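Local coordinates for protein 4-alpha-glucanotransferase (PDB 1TZ7) that is an amylomaltase, or disproportionating enzyme, of the 4-alpha-glucanotransferase family, built round a parallel beta/alpha barrel of eight strands, at residues A[130-135]-A[195-200]; A[139-144]-A[201-206]; A[376-381]-A[407-412]; A[399-404]-A[440-445]. One frame throughout, in Å; residues are numbered along the deposited sequence.

Contact 1 (A[130-135]-A[195-200]); sequences KAFKNF and FYFHVF
Phe-132 lays one face of its ring on the backbone of Phe-197 in a CH-pi contact: Phe-197 CA stands over the ring centre, 3.7 Å from the centroid of the Phe-132 ring and 14° off its normal. With CG anti to the backbone N (chi1 -178°), the ring leaves the last turn of helix 117-133 and reaches helix 192-218, where Phe-132 CE1 comes to 3.5 Å from Tyr-196 O.

Ring-to-ring packing surrounds this overlap. Phe-197 presents an edge toward the same Phe-132 ring, offset edge-to-face with the planes at 77°. The Phe-200 ring meets both Phe-132 and Phe-135 at oblique angles; its CG is 3.6 Å from Phe-132 CD1, while its CE1 lies over the centre of the Phe-135 face.

Aliphatic contacts complete the seam. Ala-131 CB abuts the edge of the Phe-200 ring, 4.0 Å from Phe-200 CZ, and Tyr-196 contributes its CB, sending its hydroxyl away to a hydrogen bond with Glu-142. No hydrogen bond joins the two segments. Phe-132, Phe-135, Phe-197 and Phe-200 thus form an aromatic cluster, which fastens the end of helix 117-133 to the early turns of helix 192-218.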
# COMPACT_ATOMS: atom_id res chain seq x y z
N LYS A 130 -18.46 16.18 -13.39
CA LYS A 130 -19.70 16.13 -14.15
C LYS A 130 -20.75 15.30 -13.41
O LYS A 130 -21.94 15.64 -13.42
CB LYS A 130 -19.44 15.52 -15.54
CG LYS A 130 -20.58 15.72 -16.53
CD LYS A 130 -20.10 15.51 -17.97
CE LYS A 130 -19.40 16.76 -18.52
NZ LYS A 130 -19.99 17.21 -19.82
N ALA A 131 -20.31 14.23 -12.76
CA ALA A 131 -21.21 13.35 -12.01
C ALA A 131 -21.77 14.06 -10.78
O ALA A 131 -22.93 13.86 -10.42
CB ALA A 131 -20.48 12.08 -11.59
N PHE A 132 -20.95 14.89 -10.15
CA PHE A 132 -21.35 15.63 -8.96
C PHE A 132 -22.45 16.65 -9.28
O PHE A 132 -23.30 16.94 -8.44
CB PHE A 132 -20.14 16.33 -8.34
CG PHE A 132 -20.46 17.07 -7.07
CD1 PHE A 132 -20.91 16.39 -5.95
CD2 PHE A 132 -20.30 18.45 -7.00
CE1 PHE A 132 -21.20 17.07 -4.78
CE2 PHE A 132 -20.59 19.13 -5.83
CZ PHE A 132 -21.04 18.44 -4.72
N LYS A 133 -22.42 17.20 -10.50
CA LYS A 133 -23.44 18.15 -10.95
C LYS A 133 -24.80 17.47 -11.09
O LYS A 133 -25.83 18.02 -10.69
CB LYS A 133 -23.05 18.78 -12.28
CG LYS A 133 -21.80 19.65 -12.22
CD LYS A 133 -21.69 20.57 -13.44
CE LYS A 133 -21.03 21.89 -13.09
NZ LYS A 133 -19.57 21.73 -12.85
N ASN A 134 -24.80 16.26 -11.66
CA ASN A 134 -26.03 15.51 -11.88
C ASN A 134 -26.41 14.66 -10.67
O ASN A 134 -27.05 13.62 -10.80
CB ASN A 134 -25.89 14.61 -13.12
CG ASN A 134 -25.59 15.40 -14.37
OD1 ASN A 134 -24.51 15.29 -14.95
ND2 ASN A 134 -26.56 16.20 -14.80
N PHE A 135 -26.00 15.12 -9.49
CA PHE A 135 -26.18 14.36 -8.26
C PHE A 135 -26.88 15.23 -7.21
O PHE A 135 -26.86 16.46 -7.29
CB PHE A 135 -24.83 13.85 -7.75
CG PHE A 135 -24.92 12.93 -6.57
CD1 PHE A 135 -25.25 11.58 -6.74
CD2 PHE A 135 -24.68 13.40 -5.29
CE1 PHE A 135 -25.33 10.73 -5.64
CE2 PHE A 135 -24.76 12.55 -4.19
CZ PHE A 135 -25.08 11.21 -4.37
N PHE A 195 -16.42 21.54 -0.64
CA PHE A 195 -16.28 20.57 0.45
C PHE A 195 -17.03 19.29 0.10
O PHE A 195 -16.49 18.20 0.22
CB PHE A 195 -16.81 21.17 1.76
CG PHE A 195 -17.02 20.16 2.86
CD1 PHE A 195 -15.97 19.75 3.66
CD2 PHE A 195 -18.29 19.63 3.10
CE1 PHE A 195 -16.17 18.82 4.68
CE2 PHE A 195 -18.49 18.71 4.11
CZ PHE A 195 -17.43 18.30 4.90
N TYR A 196 -18.27 19.44 -0.34
CA TYR A 196 -19.15 18.30 -0.56
C TYR A 196 -18.79 17.54 -1.84
O TYR A 196 -19.14 16.36 -1.98
CB TYR A 196 -20.61 18.75 -0.60
CG TYR A 196 -21.28 18.71 0.76
CD1 TYR A 196 -21.59 17.50 1.36
CD2 TYR A 196 -21.60 19.88 1.43
CE1 TYR A 196 -22.21 17.45 2.61
CE2 TYR A 196 -22.22 19.85 2.68
CZ TYR A 196 -22.52 18.63 3.26
OH TYR A 196 -23.12 18.58 4.49
N PHE A 197 -18.11 18.20 -2.78
CA PHE A 197 -17.58 17.51 -3.95
C PHE A 197 -16.54 16.48 -3.53
O PHE A 197 -16.49 15.39 -4.06
CB PHE A 197 -16.95 18.49 -4.95
CG PHE A 197 -16.07 17.83 -5.99
CD1 PHE A 197 -16.63 17.17 -7.08
CD2 PHE A 197 -14.68 17.84 -5.86
CE1 PHE A 197 -15.82 16.55 -8.03
CE2 PHE A 197 -13.87 17.22 -6.81
CZ PHE A 197 -14.45 16.57 -7.90
N HIS A 198 -15.71 16.85 -2.56
CA HIS A 198 -14.61 16.00 -2.13
C HIS A 198 -15.07 14.85 -1.24
O HIS A 198 -14.46 13.79 -1.24
CB HIS A 198 -13.54 16.83 -1.44
CG HIS A 198 -12.79 17.70 -2.39
ND1 HIS A 198 -12.08 17.19 -3.46
CD2 HIS A 198 -12.67 19.05 -2.47
CE1 HIS A 198 -11.54 18.18 -4.15
NE2 HIS A 198 -11.88 19.32 -3.57
N VAL A 199 -16.16 15.05 -0.50
CA VAL A 199 -16.77 13.93 0.23
C VAL A 199 -17.48 12.99 -0.75
O VAL A 199 -17.45 11.79 -0.59
CB VAL A 199 -17.77 14.39 1.38
CG1 VAL A 199 -17.37 15.74 1.95
CG2 VAL A 199 -19.20 14.41 0.88
N PHE A 200 -18.09 13.57 -1.79
CA PHE A 200 -18.75 12.79 -2.85
C PHE A 200 -17.75 11.87 -3.55
O PHE A 200 -18.07 10.73 -3.84
CB PHE A 200 -19.41 13.73 -3.87
CG PHE A 200 -19.78 13.04 -5.17
CD1 PHE A 200 -20.93 12.27 -5.26
CD2 PHE A 200 -18.98 13.18 -6.30
CE1 PHE A 200 -21.27 11.64 -6.45
CE2 PHE A 200 -19.32 12.55 -7.49
CZ PHE A 200 -20.47 11.78 -7.57

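Contact 2 (A[139-144]-A[201-206]); sequences ELLEDF and VQFVFF
Phe-144 and Phe-203 form the tight part of this helix-helix crossing. The axes of 139-144 and 201-206 run nearly perpendicular, at 78°, and stay 10.4 Å apart at closest approach, a gap filled by aromatic rings. CG of Phe-144 is anti to the backbone N, which extends the ring across to helix 192-218 and brings one face onto the backbone there: Phe-203 CA lies 3.7 Å from the centroid of the Phe-144 ring, a CH-pi contact displaced toward the rim. The Phe-203 ring then turns its edge to the Phe-144 face, with planes at 85°, its CD2 being 3.7 Å from Phe-144 CG. Leu-141 CD1 adds to this close packing, resting over one face of the Phe-203 ring, 4.0 Å from its centroid.

At its far end the Phe-144 ring meets Phe-206. CB of Phe-206 sits at the ring edge, 3.6 Å from Phe-144 CE1, and that edge points toward the Phe-206 face in an offset edge-to-face pair. Buried Gln-202 touches the Phe-144 ring with its CB and bends its amide away, where OE1 accepts a hydrogen bond from Gly-86 N. His-148 packs against the rings of Phe-144 and Phe-206, and Leu-152 of helix 149-165 also touches Phe-144.

Looseness begins at solvent-exposed Leu-140, which only grazes the partly exposed Phe-203 ring, with Leu-140 CB 4.3 Å from Phe-203 CZ. No hydrogen bond spans the crossing, so its cohesion comes from shape complementarity, dispersion and C-H groups directed at aromatic faces.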
# COMPACT_ATOMS: atom_id res chain seq x y z
N GLU A 139 -28.58 13.06 0.99
CA GLU A 139 -28.85 12.39 2.26
C GLU A 139 -27.93 11.18 2.47
O GLU A 139 -27.52 10.89 3.59
CB GLU A 139 -30.32 11.95 2.33
CG GLU A 139 -30.75 11.01 1.20
CD GLU A 139 -32.24 11.13 0.87
OE1 GLU A 139 -33.00 11.69 1.70
OE2 GLU A 139 -32.65 10.66 -0.21
N LEU A 140 -27.60 10.48 1.38
CA LEU A 140 -26.67 9.35 1.44
C LEU A 140 -25.24 9.81 1.70
O LEU A 140 -24.44 9.07 2.27
CB LEU A 140 -26.74 8.51 0.14
CG LEU A 140 -27.56 7.25 0.40
CD1 LEU A 140 -28.55 6.87 -0.67
CD2 LEU A 140 -26.76 6.07 0.94
N LEU A 141 -24.94 11.04 1.30
CA LEU A 141 -23.64 11.64 1.59
C LEU A 141 -23.50 11.99 3.07
O LEU A 141 -22.41 11.93 3.63
CB LEU A 141 -23.44 12.91 0.74
CG LEU A 141 -22.30 12.86 -0.28
CD1 LEU A 141 -22.48 11.71 -1.27
CD2 LEU A 141 -22.19 14.19 -1.01
N GLU A 142 -24.62 12.34 3.71
CA GLU A 142 -24.61 12.77 5.11
C GLU A 142 -24.38 11.58 6.06
O GLU A 142 -23.70 11.71 7.07
CB GLU A 142 -25.92 13.48 5.47
CG GLU A 142 -25.74 14.74 6.31
CD GLU A 142 -24.99 15.84 5.57
OE1 GLU A 142 -23.92 16.26 6.06
OE2 GLU A 142 -25.48 16.27 4.51
N ASP A 143 -24.94 10.43 5.71
CA ASP A 143 -24.71 9.19 6.47
C ASP A 143 -23.26 8.74 6.33
O ASP A 143 -22.66 8.25 7.28
CB ASP A 143 -25.66 8.08 5.98
CG ASP A 143 -27.11 8.34 6.38
OD1 ASP A 143 -27.49 9.52 6.54
OD2 ASP A 143 -27.94 7.42 6.54
N PHE A 144 -22.72 8.90 5.12
CA PHE A 144 -21.33 8.55 4.86
C PHE A 144 -20.39 9.42 5.69
O PHE A 144 -19.42 8.93 6.27
CB PHE A 144 -21.02 8.73 3.37
CG PHE A 144 -19.64 8.29 2.98
CD1 PHE A 144 -19.32 6.94 2.88
CD2 PHE A 144 -18.65 9.24 2.70
CE1 PHE A 144 -18.04 6.54 2.51
CE2 PHE A 144 -17.37 8.84 2.34
CZ PHE A 144 -17.07 7.49 2.24
N VAL A 201 -16.55 12.38 -3.82
CA VAL A 201 -15.51 11.58 -4.45
C VAL A 201 -15.10 10.41 -3.55
O VAL A 201 -14.95 9.28 -4.01
CB VAL A 201 -14.25 12.45 -4.79
CG1 VAL A 201 -13.07 11.56 -5.17
CG2 VAL A 201 -14.56 13.42 -5.91
N GLN A 202 -14.95 10.68 -2.26
CA GLN A 202 -14.62 9.64 -1.29
C GLN A 202 -15.77 8.65 -1.13
O GLN A 202 -15.55 7.46 -0.99
CB GLN A 202 -14.28 10.27 0.06
CG GLN A 202 -12.96 11.02 0.07
CD GLN A 202 -11.82 10.17 -0.43
OE1 GLN A 202 -11.54 9.12 0.13
NE2 GLN A 202 -11.18 10.61 -1.50
N PHE A 203 -17.00 9.16 -1.14
CA PHE A 203 -18.20 8.32 -1.11
C PHE A 203 -18.17 7.30 -2.26
O PHE A 203 -18.33 6.10 -2.03
CB PHE A 203 -19.45 9.21 -1.21
CG PHE A 203 -20.74 8.44 -1.37
CD1 PHE A 203 -21.39 8.39 -2.60
CD2 PHE A 203 -21.31 7.78 -0.29
CE1 PHE A 203 -22.58 7.69 -2.75
CE2 PHE A 203 -22.51 7.08 -0.44
CZ PHE A 203 -23.14 7.04 -1.67
N VAL A 204 -17.96 7.79 -3.47
CA VAL A 204 -17.94 6.93 -4.65
C VAL A 204 -16.86 5.86 -4.51
O VAL A 204 -17.09 4.70 -4.86
CB VAL A 204 -17.68 7.74 -5.95
CG1 VAL A 204 -17.45 6.80 -7.14
CG2 VAL A 204 -18.86 8.68 -6.23
N PHE A 205 -15.69 6.24 -4.01
CA PHE A 205 -14.57 5.31 -3.89
C PHE A 205 -14.88 4.20 -2.89
O PHE A 205 -14.69 3.02 -3.18
CB PHE A 205 -13.29 6.03 -3.47
CG PHE A 205 -12.13 5.10 -3.22
CD1 PHE A 205 -11.19 4.86 -4.22
CD2 PHE A 205 -11.98 4.46 -2.00
CE1 PHE A 205 -10.13 3.99 -4.00
CE2 PHE A 205 -10.93 3.60 -1.77
CZ PHE A 205 -10.00 3.36 -2.78
N PHE A 206 -15.35 4.60 -1.71
CA PHE A 206 -15.51 3.67 -0.60
C PHE A 206 -16.69 2.73 -0.82
O PHE A 206 -16.68 1.60 -0.36
CB PHE A 206 -15.67 4.45 0.72
CG PHE A 206 -14.36 4.78 1.40
CD1 PHE A 206 -13.61 5.88 1.00
CD2 PHE A 206 -13.88 3.98 2.43
CE1 PHE A 206 -12.40 6.18 1.62
CE2 PHE A 206 -12.67 4.28 3.05
CZ PHE A 206 -11.94 5.38 2.65

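Contact 3 (A[376-381]-A[407-412]); sequences VIEFAF and PPIRGW
Glu-378 stretches its side chain across one face of the Trp-412 indole, its CG over the five-membered ring. The two side chains run past each other in opposite directions, and the carboxyl plane stays within 16° of the ring plane. CG anti to the backbone N (chi1 -163°) and an extended chain beyond it are what slide the acid flat along the indole toward the turn that precedes helix 409-414.

There the carboxyl group is closely surrounded. Glu-378 OE2 approaches Pro-407 O to 2.8 Å, a spacing for two oxygens that suggests the acid probably holds a proton. Glu-378 OE1 lies 3.6 Å from Pro-407 CD, and Ile-409 brings its CD1 to 3.6 Å from Glu-378 OE2, so that hydrocarbon presses on the buried acid; such surroundings would also tend to favour the neutral form.

Further along, side chains meet through carbon alone. Phe-381 crosses Trp-412 at about a right angle, with Phe-381 CD1 3.9 Å from Trp-412 CH2, while Ile-377 CG2 approaches Ile-409 CD1 at 4.4 Å. The indole is also held through its nitrogen, since NE1 hydrogen-bonds to Tyr-382 OH. Pro-408 occupies the N-cap position of helix 409-414, and Ile-409 N is bound by the carboxylate of Asp-459.

The contact joins the 3-10 turn after strand 373-376 to the start of helix 409-414 after strand 397-400, two neighbouring barrel strands; such packing of the connections beyond the C-terminal ends of strands belongs to the beta/alpha barrel.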
# COMPACT_ATOMS: atom_id res chain seq x y z
N VAL A 376 11.31 -13.41 1.45
CA VAL A 376 11.31 -13.25 0.01
C VAL A 376 12.36 -14.17 -0.59
O VAL A 376 13.54 -14.04 -0.28
CB VAL A 376 11.61 -11.77 -0.40
CG1 VAL A 376 11.42 -11.57 -1.90
CG2 VAL A 376 10.71 -10.81 0.38
N ILE A 377 11.94 -15.09 -1.44
CA ILE A 377 12.85 -16.12 -1.94
C ILE A 377 13.93 -15.54 -2.86
O ILE A 377 14.98 -16.14 -3.06
CB ILE A 377 12.07 -17.24 -2.66
CG1 ILE A 377 12.95 -18.49 -2.79
CG2 ILE A 377 11.60 -16.77 -4.03
CD1 ILE A 377 12.17 -19.75 -2.97
N GLU A 378 13.66 -14.35 -3.40
CA GLU A 378 14.66 -13.62 -4.20
C GLU A 378 15.92 -13.26 -3.38
O GLU A 378 16.99 -13.07 -3.94
CB GLU A 378 14.03 -12.35 -4.79
CG GLU A 378 14.82 -11.75 -5.93
CD GLU A 378 14.09 -10.63 -6.62
OE1 GLU A 378 14.57 -9.48 -6.55
OE2 GLU A 378 13.03 -10.90 -7.23
N PHE A 379 15.76 -13.16 -2.06
CA PHE A 379 16.88 -12.85 -1.15
C PHE A 379 17.61 -14.11 -0.64
O PHE A 379 18.49 -14.02 0.21
CB PHE A 379 16.38 -12.05 0.06
CG PHE A 379 15.86 -10.66 -0.27
CD1 PHE A 379 15.02 -9.99 0.62
CD2 PHE A 379 16.21 -10.02 -1.46
CE1 PHE A 379 14.54 -8.72 0.34
CE2 PHE A 379 15.73 -8.75 -1.74
CZ PHE A 379 14.89 -8.10 -0.84
N ALA A 380 17.23 -15.28 -1.15
CA ALA A 380 17.58 -16.55 -0.49
C ALA A 380 18.96 -17.09 -0.90
O ALA A 380 19.51 -17.97 -0.23
CB ALA A 380 16.51 -17.60 -0.76
N PHE A 381 19.52 -16.58 -1.99
CA PHE A 381 20.66 -17.23 -2.64
C PHE A 381 21.91 -16.34 -2.69
O PHE A 381 22.82 -16.58 -3.49
CB PHE A 381 20.26 -17.69 -4.04
CG PHE A 381 19.04 -18.54 -4.05
CD1 PHE A 381 17.80 -18.01 -4.40
CD2 PHE A 381 19.10 -19.87 -3.66
CE1 PHE A 381 16.66 -18.80 -4.39
CE2 PHE A 381 17.97 -20.66 -3.65
CZ PHE A 381 16.75 -20.12 -4.01
N PRO A 407 12.79 -6.33 -8.60
CA PRO A 407 12.58 -6.88 -9.93
C PRO A 407 11.82 -8.19 -9.82
O PRO A 407 12.02 -8.92 -8.85
CB PRO A 407 14.00 -7.10 -10.48
CG PRO A 407 14.92 -7.01 -9.30
CD PRO A 407 14.21 -6.30 -8.22
N PRO A 408 10.94 -8.49 -10.77
CA PRO A 408 10.33 -9.81 -10.84
C PRO A 408 11.40 -10.88 -10.97
O PRO A 408 12.48 -10.60 -11.49
CB PRO A 408 9.46 -9.74 -12.11
CG PRO A 408 9.21 -8.29 -12.31
CD PRO A 408 10.45 -7.60 -11.84
N ILE A 409 11.11 -12.09 -10.49
CA ILE A 409 12.10 -13.17 -10.42
C ILE A 409 12.88 -13.36 -11.72
O ILE A 409 14.09 -13.59 -11.69
CB ILE A 409 11.39 -14.50 -10.02
CG1 ILE A 409 11.04 -14.48 -8.53
CG2 ILE A 409 12.28 -15.71 -10.36
CD1 ILE A 409 12.26 -14.35 -7.60
N ARG A 410 12.20 -13.26 -12.86
CA ARG A 410 12.83 -13.54 -14.15
C ARG A 410 13.88 -12.48 -14.50
O ARG A 410 14.92 -12.79 -15.06
CB ARG A 410 11.79 -13.62 -15.27
CG ARG A 410 12.36 -14.07 -16.63
CD ARG A 410 11.29 -14.36 -17.69
NE ARG A 410 11.84 -15.00 -18.88
CZ ARG A 410 11.12 -15.40 -19.93
NH1 ARG A 410 9.81 -15.23 -19.94
NH2 ARG A 410 11.72 -15.96 -20.97
N GLY A 411 13.59 -11.22 -14.15
CA GLY A 411 14.53 -10.12 -14.38
C GLY A 411 15.66 -10.11 -13.36
O GLY A 411 16.79 -9.76 -13.68
N TRP A 412 15.34 -10.50 -12.13
CA TRP A 412 16.34 -10.69 -11.09
C TRP A 412 17.34 -11.77 -11.50
O TRP A 412 18.56 -11.61 -11.33
CB TRP A 412 15.64 -11.07 -9.78
CG TRP A 412 16.51 -11.75 -8.77
CD1 TRP A 412 17.37 -11.15 -7.88
CD2 TRP A 412 16.58 -13.15 -8.51
NE1 TRP A 412 17.98 -12.11 -7.10
CE2 TRP A 412 17.51 -13.34 -7.46
CE3 TRP A 412 15.96 -14.29 -9.06
CZ2 TRP A 412 17.84 -14.61 -6.96
CZ3 TRP A 412 16.28 -15.54 -8.56
CH2 TRP A 412 17.21 -15.69 -7.52

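Contact 4 (A[399-404]-A[440-445]); sequences YYTSTH and ELIRLV
This is a strand-to-helix contact between the barrel sheet and the helices outside it, where the end of strand 397-400 and the residues just after it pack on helix 437-447. Val-445 fills the junction. Its CG2 stands over the centre of the Tyr-399 ring, 4.1 Å from the centroid and 11° off the normal, a CH-pi contact. Its other methyl, CG1, reaches 3.5 Å from Tyr-399 O and 4.0 Å from Tyr-399 CD1, so the valine touches both the ring and the strand backbone.

Toward the start of the helix, Ile-442 and Val-445 receive the Thr-401 methyl: Thr-401 CG2 lies 4.0 Å from Ile-442 CG1 and equally far from Val-445 CG2. A chi1 of 54° puts OG1 between the backbone N and the carbonyl carbon, and it hydrogen-bonds with Asp-459 and with the backbone of Gln-456, leaving the methyl for the helix. The Tyr-399 hydroxyl is likewise satisfied beyond the contact, by His-388 O. Tyr-400, next along the strand, points its CB away from the helix, and its hydroxyl bonds to Gln-62.

Strand 397-400 runs between 373-376 and 452-456, parallel to both. Helix 437-447 lies in the connection from 397-400 to 452-456, touching the latter through Val-445 on Ala-453, while Leu-441 and Leu-444 pack on helix 418-428.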
# COMPACT_ATOMS: atom_id res chain seq x y z
N TYR A 399 5.46 -15.50 2.88
CA TYR A 399 6.61 -15.84 2.02
C TYR A 399 6.31 -15.39 0.59
O TYR A 399 5.40 -15.92 -0.05
CB TYR A 399 6.83 -17.35 2.05
CG TYR A 399 8.22 -17.85 1.62
CD1 TYR A 399 8.45 -19.21 1.42
CD2 TYR A 399 9.30 -16.97 1.45
CE1 TYR A 399 9.69 -19.69 1.04
CE2 TYR A 399 10.55 -17.44 1.07
CZ TYR A 399 10.73 -18.82 0.87
OH TYR A 399 11.96 -19.31 0.51
N TYR A 400 7.08 -14.43 0.10
CA TYR A 400 6.89 -13.87 -1.24
C TYR A 400 7.88 -14.47 -2.23
O TYR A 400 8.99 -14.81 -1.85
CB TYR A 400 7.09 -12.34 -1.20
CG TYR A 400 6.08 -11.62 -0.34
CD1 TYR A 400 6.27 -11.50 1.03
CD2 TYR A 400 4.94 -11.06 -0.90
CE1 TYR A 400 5.35 -10.83 1.83
CE2 TYR A 400 4.00 -10.40 -0.11
CZ TYR A 400 4.21 -10.29 1.25
OH TYR A 400 3.28 -9.63 2.04
N THR A 401 7.48 -14.59 -3.49
CA THR A 401 8.44 -14.81 -4.57
C THR A 401 9.25 -13.55 -4.75
O THR A 401 10.48 -13.57 -4.71
CB THR A 401 7.71 -15.18 -5.90
OG1 THR A 401 6.72 -14.19 -6.22
CG2 THR A 401 6.93 -16.47 -5.76
N SER A 402 8.56 -12.44 -4.93
CA SER A 402 9.18 -11.12 -4.95
C SER A 402 8.14 -10.07 -4.56
O SER A 402 6.96 -10.38 -4.37
CB SER A 402 9.77 -10.83 -6.34
OG SER A 402 8.78 -10.87 -7.34
N THR A 403 8.59 -8.82 -4.43
CA THR A 403 7.68 -7.73 -4.05
C THR A 403 7.75 -6.60 -5.04
O THR A 403 8.55 -6.62 -5.98
CB THR A 403 8.02 -7.19 -2.64
OG1 THR A 403 9.27 -6.48 -2.67
CG2 THR A 403 8.26 -8.34 -1.64
N HIS A 404 6.92 -5.60 -4.82
CA HIS A 404 6.82 -4.47 -5.70
C HIS A 404 8.07 -3.55 -5.66
O HIS A 404 8.25 -2.73 -6.55
CB HIS A 404 5.59 -3.68 -5.34
CG HIS A 404 5.63 -3.06 -3.98
ND1 HIS A 404 5.82 -3.76 -2.81
CD2 HIS A 404 5.49 -1.80 -3.62
CE1 HIS A 404 5.80 -2.91 -1.80
NE2 HIS A 404 5.60 -1.73 -2.26
N GLU A 440 10.09 -22.82 -10.72
CA GLU A 440 10.87 -23.53 -9.71
C GLU A 440 10.80 -22.83 -8.36
O GLU A 440 10.73 -23.48 -7.31
CB GLU A 440 12.33 -23.67 -10.15
CG GLU A 440 12.80 -25.11 -10.31
CD GLU A 440 11.89 -25.93 -11.19
OE1 GLU A 440 11.09 -26.72 -10.64
OE2 GLU A 440 11.97 -25.79 -12.42
N LEU A 441 10.82 -21.50 -8.39
CA LEU A 441 10.83 -20.71 -7.16
C LEU A 441 9.45 -20.57 -6.58
O LEU A 441 9.29 -20.45 -5.37
CB LEU A 441 11.45 -19.32 -7.42
CG LEU A 441 12.94 -19.31 -7.81
CD1 LEU A 441 13.58 -17.99 -7.45
CD2 LEU A 441 13.69 -20.46 -7.15
N ILE A 442 8.43 -20.58 -7.44
CA ILE A 442 7.05 -20.65 -6.98
C ILE A 442 6.83 -21.94 -6.19
O ILE A 442 6.25 -21.92 -5.12
CB ILE A 442 6.07 -20.56 -8.18
CG1 ILE A 442 5.97 -19.10 -8.67
CG2 ILE A 442 4.68 -21.07 -7.77
CD1 ILE A 442 5.41 -18.97 -10.08
N ARG A 443 7.31 -23.06 -6.74
CA ARG A 443 7.21 -24.36 -6.06
C ARG A 443 7.88 -24.32 -4.68
O ARG A 443 7.34 -24.85 -3.72
CB ARG A 443 7.83 -25.46 -6.90
CG ARG A 443 6.98 -25.91 -8.06
CD ARG A 443 7.62 -27.01 -8.89
NE ARG A 443 6.87 -27.28 -10.12
CZ ARG A 443 5.91 -28.19 -10.23
NH1 ARG A 443 5.56 -28.94 -9.19
NH2 ARG A 443 5.29 -28.36 -11.39
N LEU A 444 9.06 -23.70 -4.61
CA LEU A 444 9.81 -23.61 -3.35
C LEU A 444 9.03 -22.80 -2.30
O LEU A 444 9.00 -23.15 -1.11
CB LEU A 444 11.18 -22.95 -3.59
CG LEU A 444 12.46 -23.82 -3.55
CD1 LEU A 444 12.18 -25.29 -3.68
CD2 LEU A 444 13.44 -23.37 -4.61
N VAL A 445 8.41 -21.72 -2.74
CA VAL A 445 7.61 -20.90 -1.85
C VAL A 445 6.35 -21.68 -1.38
O VAL A 445 6.00 -21.64 -0.20
CB VAL A 445 7.20 -19.58 -2.55
CG1 VAL A 445 6.08 -18.88 -1.78
CG2 VAL A 445 8.40 -18.67 -2.70

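The four contacts form two pairs on opposite sides of the chain's centre. Contacts 1 and 2 share helix 192-218, with centres 10 Å apart; Leu-141 bridges them, its CD1 3.8 Å from Phe-135 CE2, so the two aromatic clusters adjoin. Contacts 3 and 4 have centres 8 Å apart and are joined through the barrel sheet, where Ile-377 N lies 3.0 Å from Tyr-400 O, a probable hydrogen bond. Ile-377 also packs on Leu-444, whose side chain is about 4 Å from a bound (4S)-2-methyl-2,4-pentanediol, probably from the crystallisation liquor. Between the pairs, the nearest atoms are those of contacts 2 and 4, about 16 Å apart.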